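Local coordinates for protein haloacid dehalogenase-like hydrolase (PDB 2RBK) that probably works as a magnesium-dependent phosphatase, holding a magnesium ion and a vanadium oxide that mimics the phosphoryl group in transfer, at residues G191-I196 with I201-T206; K47-N52 with H110-C115. One frame throughout, in Å; residues are numbered along the deposited sequence. Where two conformers were deposited one is given.

In the fold
Two scales of organisation can be read from this HAD-like protein, probably a phosphatase. Contact 1 is local: helix 188-199 turns back through 201-206 into strand 206-210, which leads to D211, a magnesium ligand. Contact 2 is long-range, bringing the loop after strand 38-42 against strand 112-115, which belongs to the separate antiparallel sheet of the cap. Their centres lie 26 Å apart, on opposite sides of the chain's centre, and their nearest atoms remain about 12 Å from each other. Neither touches the bound vanadium oxide: the I49 side chain in contact 2 is about 9 Å from it, and that of I192 in contact 1 about 13 Å.

Contact 1. Residues G191-I196 with I201-T206; sequences GIDEII and IKLEET
I196 lies across the 201-206 turn with its side chain overlapping I201, L203 and T206. Its CB sits only 3.2 Å from I201 O, and the longer arm runs on over the backbone until CD1 comes to 3.6 Å from L203 N. The first torsion (chi1 69°) wedges CG1 between the backbone N and the carbonyl carbon, which leaves CG2 as a second prong. That methyl meets T206 CG2 at 3.8 Å and I201 CG2 at 4.0 Å, each pair of side chains crossing at about a right angle. One turn earlier in the helix, I192 sends CG2 to L203 CD1, 4.1 Å away, extending the apolar seam; F6 of strand 4-7 touches I192, I196 and T206 from the central sheet.

The chain reversal is tied by one backbone bond, from I201 N to I196 O at 3.1 Å, bent to 143° at the hydrogen. Within the turn, T206 OG1 donates to L203 O over 2.7 Å, in the carbonyl plane and on a lone pair, while T206 N shares the same acceptor. This hydroxyl also bonds to A223 N; its methyl, anti to the carbonyl carbon, faces I196. K202 N bonds to E205 OE2 on the anti side of the carboxylate. Beside L203, D193 OD1 is taken by H221 NE2.

Exchanging I196 for an alanine removes both prongs, which would probably open a gap between the helix and the turn and leave the methyl of T206 and the L203 backbone without their apolar cover.

The chemistry implies a division of labour in this helix-to-strand connection of the HAD core: branched aliphatic groups fill the interface, while polar groups pair within the turn or with residues outside it, and no charged pair joins the two segments.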
loop_
_atom_site.group_PDB
_atom_site.type_symbol
_atom_site.label_atom_id
_atom_site.label_comp_id
_atom_site.label_asym_id
_atom_site.label_seq_id
_atom_site.Cartn_x
_atom_site.Cartn_y
_atom_site.Cartn_z
ATOM N N GLY A 191 -6.009 8.543 -0.558
ATOM C CA GLY A 191 -4.854 8.987 0.186
ATOM C C GLY A 191 -4.185 10.207 -0.460
ATOM O O GLY A 191 -3.837 11.152 0.244
ATOM N N ILE A 192 -4.023 10.172 -1.784
ATOM C CA ILE A 192 -3.458 11.328 -2.454
ATOM C C ILE A 192 -4.271 12.559 -2.181
ATOM O O ILE A 192 -3.769 13.617 -1.847
ATOM C CB ILE A 192 -3.317 11.085 -3.988
ATOM C CG1 ILE A 192 -2.178 10.091 -4.229
ATOM C CG2 ILE A 192 -3.114 12.400 -4.708
ATOM C CD1 ILE A 192 -1.907 9.762 -5.694
ATOM N N ASP A 193 -5.603 12.429 -2.310
ATOM C CA ASP A 193 -6.478 13.583 -2.108
ATOM C C ASP A 193 -6.311 14.158 -0.710
ATOM O O ASP A 193 -6.290 15.365 -0.534
ATOM C CB ASP A 193 -7.925 13.177 -2.336
ATOM C CG ASP A 193 -8.271 12.909 -3.779
ATOM O OD1 ASP A 193 -7.470 13.343 -4.661
ATOM O OD2 ASP A 193 -9.341 12.286 -3.979
ATOM N N GLU A 194 -6.208 13.292 0.293
ATOM C CA GLU A 194 -6.071 13.764 1.685
ATOM C C GLU A 194 -4.738 14.442 1.908
ATOM O O GLU A 194 -4.664 15.499 2.525
ATOM C CB GLU A 194 -6.311 12.595 2.640
ATOM C CG GLU A 194 -7.749 12.082 2.594
ATOM C CD GLU A 194 -8.757 13.098 3.059
ATOM O OE1 GLU A 194 -8.403 13.936 3.923
ATOM O OE2 GLU A 194 -9.912 13.068 2.563
ATOM N N ILE A 195 -3.660 13.850 1.401
ATOM C CA ILE A 195 -2.352 14.457 1.577
ATOM C C ILE A 195 -2.289 15.826 0.888
ATOM O O ILE A 195 -1.819 16.792 1.475
ATOM C CB ILE A 195 -1.255 13.543 1.042
ATOM C CG1 ILE A 195 -1.069 12.282 1.947
ATOM C CG2 ILE A 195 0.066 14.263 0.786
ATOM C CD1 ILE A 195 -0.363 12.549 3.261
ATOM N N ILE A 196 -2.746 15.906 -0.362
ATOM C CA ILE A 196 -2.572 17.173 -1.062
ATOM C C ILE A 196 -3.494 18.244 -0.437
ATOM O O ILE A 196 -3.092 19.412 -0.450
ATOM C CB ILE A 196 -2.736 17.053 -2.593
ATOM C CG1 ILE A 196 -4.145 16.768 -3.040
ATOM C CG2 ILE A 196 -1.696 16.084 -3.118
ATOM C CD1 ILE A 196 -4.272 16.607 -4.554
ATOM N N ILE A 201 -1.481 21.372 -2.163
ATOM C CA ILE A 201 -0.969 20.946 -3.467
ATOM C C ILE A 201 -2.132 20.589 -4.364
ATOM O O ILE A 201 -3.096 20.011 -3.888
ATOM C CB ILE A 201 0.053 19.819 -3.265
ATOM C CG1 ILE A 201 1.281 20.356 -2.540
ATOM C CG2 ILE A 201 0.422 19.127 -4.560
ATOM C CD1 ILE A 201 2.313 19.323 -2.118
ATOM N N LYS A 202 -2.042 20.936 -5.654
ATOM C CA LYS A 202 -3.075 20.585 -6.575
ATOM C C LYS A 202 -2.840 19.208 -7.184
ATOM O O LYS A 202 -1.694 18.766 -7.309
ATOM C CB LYS A 202 -3.171 21.602 -7.724
ATOM C CG LYS A 202 -3.424 23.027 -7.312
ATOM C CD LYS A 202 -4.686 23.211 -6.563
ATOM C CE LYS A 202 -6.023 22.973 -7.116
ATOM N NZ LYS A 202 -7.007 23.724 -6.211
ATOM N N LEU A 203 -3.946 18.553 -7.566
ATOM C CA LEU A 203 -3.807 17.218 -8.185
ATOM C C LEU A 203 -2.903 17.281 -9.413
ATOM O O LEU A 203 -2.148 16.323 -9.711
ATOM C CB LEU A 203 -5.186 16.699 -8.567
ATOM C CG LEU A 203 -5.203 15.239 -9.047
ATOM C CD1 LEU A 203 -4.736 14.296 -7.971
ATOM C CD2 LEU A 203 -6.621 14.889 -9.526
ATOM N N GLU A 204 -2.940 18.393 -10.132
ATOM C CA GLU A 204 -2.157 18.533 -11.353
ATOM C C GLU A 204 -0.670 18.629 -11.068
ATOM O O GLU A 204 0.145 18.625 -12.022
ATOM C CB GLU A 204 -2.704 19.763 -12.119
ATOM C CG GLU A 204 -4.130 19.739 -12.614
ATOM C CD GLU A 204 -5.257 19.463 -11.624
ATOM O OE1 GLU A 204 -5.168 20.212 -10.594
ATOM O OE2 GLU A 204 -6.022 18.425 -11.913
ATOM N N GLU A 205 -0.246 18.670 -9.808
ATOM C CA GLU A 205 1.138 18.763 -9.354
ATOM C C GLU A 205 1.621 17.477 -8.708
ATOM O O GLU A 205 2.594 17.475 -7.946
ATOM C CB GLU A 205 1.261 19.945 -8.391
ATOM C CG GLU A 205 0.900 21.297 -8.962
ATOM C CD GLU A 205 0.737 22.417 -7.927
ATOM O OE1 GLU A 205 1.097 23.570 -8.283
ATOM O OE2 GLU A 205 0.248 22.243 -6.745
ATOM N N THR A 206 0.945 16.341 -8.961
ATOM C CA THR A 206 1.264 15.071 -8.325
ATOM C C THR A 206 1.888 14.075 -9.296
ATOM O O THR A 206 1.579 14.073 -10.498
ATOM C CB THR A 206 0.011 14.438 -7.708
ATOM O OG1 THR A 206 -0.974 14.152 -8.701
ATOM C CG2 THR A 206 -0.579 15.353 -6.639
#

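Contact 2. Residues K47-N52 with H110-C115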
loop_
_atom_site.group_PDB
_atom_site.type_symbol
_atom_site.label_atom_id
_atom_site.label_comp_id
_atom_site.label_asym_id
_atom_site.label_seq_id
_atom_site.Cartn_x
_atom_site.Cartn_y
_atom_site.Cartn_z
ATOM N N LYS A 47 1.090 0.830 9.246
ATOM C CA LYS A 47 2.321 1.317 9.840
ATOM C C LYS A 47 2.999 0.256 10.674
ATOM O O LYS A 47 4.256 0.181 10.710
ATOM C CB LYS A 47 2.007 2.561 10.688
ATOM C CG LYS A 47 3.200 3.266 11.304
ATOM C CD LYS A 47 2.779 4.333 12.269
ATOM C CE LYS A 47 3.928 5.060 12.979
ATOM N NZ LYS A 47 3.337 6.185 13.769
ATOM N N ALA A 48 2.227 -0.568 11.388
ATOM C CA ALA A 48 2.740 -1.581 12.250
ATOM C C ALA A 48 3.696 -2.565 11.539
ATOM O O ALA A 48 4.538 -3.130 12.244
ATOM C CB ALA A 48 1.640 -2.452 12.935
ATOM N N ILE A 49 3.599 -2.717 10.225
ATOM C CA ILE A 49 4.488 -3.640 9.522
ATOM C C ILE A 49 5.353 -2.899 8.502
ATOM O O ILE A 49 5.975 -3.552 7.667
ATOM C CB ILE A 49 3.737 -4.820 8.889
ATOM C CG1 ILE A 49 2.874 -4.445 7.703
ATOM C CG2 ILE A 49 2.967 -5.566 9.969
ATOM C CD1 ILE A 49 2.236 -5.604 6.994
ATOM N N ILE A 50 5.456 -1.565 8.581
ATOM C CA ILE A 50 6.400 -0.824 7.719
ATOM C C ILE A 50 7.752 -0.882 8.404
ATOM O O ILE A 50 8.161 0.028 9.158
ATOM C CB ILE A 50 5.916 0.602 7.427
ATOM C CG1 ILE A 50 4.589 0.579 6.721
ATOM C CG2 ILE A 50 6.985 1.327 6.602
ATOM C CD1 ILE A 50 3.981 1.938 6.467
ATOM N N ASN A 51 8.478 -1.971 8.175
ATOM C CA ASN A 51 9.746 -2.296 8.825
ATOM C C ASN A 51 10.879 -2.252 7.806
ATOM O O ASN A 51 11.976 -2.702 8.127
ATOM C CB ASN A 51 9.690 -3.672 9.512
ATOM C CG ASN A 51 9.669 -4.810 8.497
ATOM O OD1 ASN A 51 9.321 -4.647 7.332
ATOM N ND2 ASN A 51 10.033 -6.029 8.918
ATOM N N ASN A 52 10.635 -1.708 6.616
ATOM C CA ASN A 52 11.574 -1.850 5.475
ATOM C C ASN A 52 11.972 -0.516 4.892
ATOM O O ASN A 52 12.583 -0.477 3.831
ATOM C CB ASN A 52 10.959 -2.817 4.462
ATOM C CG ASN A 52 9.623 -2.381 3.903
ATOM O OD1 ASN A 52 9.047 -1.366 4.373
ATOM N ND2 ASN A 52 9.112 -3.190 2.982
ATOM N N HIS A 110 -4.330 0.693 16.401
ATOM C CA HIS A 110 -3.146 0.455 17.224
ATOM C C HIS A 110 -2.937 -0.995 17.607
ATOM O O HIS A 110 -2.196 -1.302 18.568
ATOM C CB HIS A 110 -3.204 1.294 18.519
ATOM C CG HIS A 110 -3.308 2.741 18.312
ATOM N ND1 HIS A 110 -2.329 3.471 17.649
ATOM C CD2 HIS A 110 -4.293 3.588 18.704
ATOM C CE1 HIS A 110 -2.722 4.759 17.637
ATOM N NE2 HIS A 110 -3.897 4.850 18.258
ATOM N N ASN A 111 -3.451 -1.936 16.823
ATOM C CA ASN A 111 -3.163 -3.372 16.999
ATOM C C ASN A 111 -3.292 -4.043 15.659
ATOM O O ASN A 111 -3.987 -3.542 14.766
ATOM C CB ASN A 111 -4.053 -4.082 17.998
ATOM C CG ASN A 111 -3.807 -3.645 19.412
ATOM O OD1 ASN A 111 -2.847 -4.113 20.022
ATOM N ND2 ASN A 111 -4.683 -2.827 19.912
ATOM N N ILE A 112 -2.638 -5.168 15.532
ATOM C CA ILE A 112 -2.695 -5.999 14.342
ATOM C C ILE A 112 -2.763 -7.466 14.812
ATOM O O ILE A 112 -2.047 -7.830 15.735
ATOM C CB ILE A 112 -1.561 -5.739 13.339
ATOM C CG1 ILE A 112 -1.766 -6.492 12.032
ATOM C CG2 ILE A 112 -0.194 -6.005 13.931
ATOM C CD1 ILE A 112 -0.755 -6.125 10.900
ATOM N N SER A 113 -3.610 -8.235 14.170
ATOM C CA SER A 113 -3.815 -9.641 14.534
ATOM C C SER A 113 -3.988 -10.495 13.318
ATOM O O SER A 113 -4.406 -10.028 12.261
ATOM C CB SER A 113 -5.096 -9.742 15.377
ATOM O OG SER A 113 -5.168 -8.860 16.430
ATOM N N VAL A 114 -3.759 -11.793 13.486
ATOM C CA VAL A 114 -4.036 -12.781 12.429
ATOM C C VAL A 114 -4.835 -13.901 13.017
ATOM O O VAL A 114 -4.626 -14.305 14.168
ATOM C CB VAL A 114 -2.736 -13.228 11.752
ATOM C CG1 VAL A 114 -1.790 -13.944 12.728
ATOM C CG2 VAL A 114 -3.037 -14.084 10.547
ATOM N N CYS A 115 -5.777 -14.398 12.195
ATOM C CA CYS A 115 -6.643 -15.493 12.587
ATOM C C CYS A 115 -6.228 -16.735 11.781
ATOM O O CYS A 115 -6.112 -16.686 10.567
ATOM C CB CYS A 115 -8.074 -15.162 12.355
ATOM S SG CYS A 115 -8.648 -13.699 13.236
#
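The carbonyl oxygen of I49, whose side chain reaches I112 across the contact, is gripped by two groups: NH1 of R45, and, weakly, the backbone N of N51 within an inverse gamma turn centred on I50. Just before it, I50 N bonds to K47 O at 3.0 Å, so successive backbone bonds fold this loop tightly and present A48 and I49 to the strand.

No hydrogen bond spans the two segments; the meeting is wholly aliphatic and buries about 101 Å². I112 carries its side of it with both branches. With CG1 anti to the backbone N (chi1 -172°) and the chain extended beyond it, CD1 reaches out to I49 CG2 at 3.9 Å, the two side chains crossing nearly perpendicularly. The shorter branch, CG2, meets A48 CB at 4.1 Å. Thus one isoleucine straddles two consecutive residues of the loop, although the closest pair of CA atoms, A48 and I112, are still 7.3 Å apart. Within its own sheet, I112 touches I105 and V107 of the adjoining strand 104-107.

The same loop has a polar link nearby, N51 ND2 donating to H130 O, while N52 touches I9 and D10 on the active-site side. The I49 side chain itself lies about 7 Å from that of D10, a magnesium ligand.

A slender, apolar contact of this kind, between a loop of the Rossmann-like core and a strand of the cap sheet, is in keeping with the core-and-cap architecture of HAD phosphatases, whose active site lies where the two domains face each other.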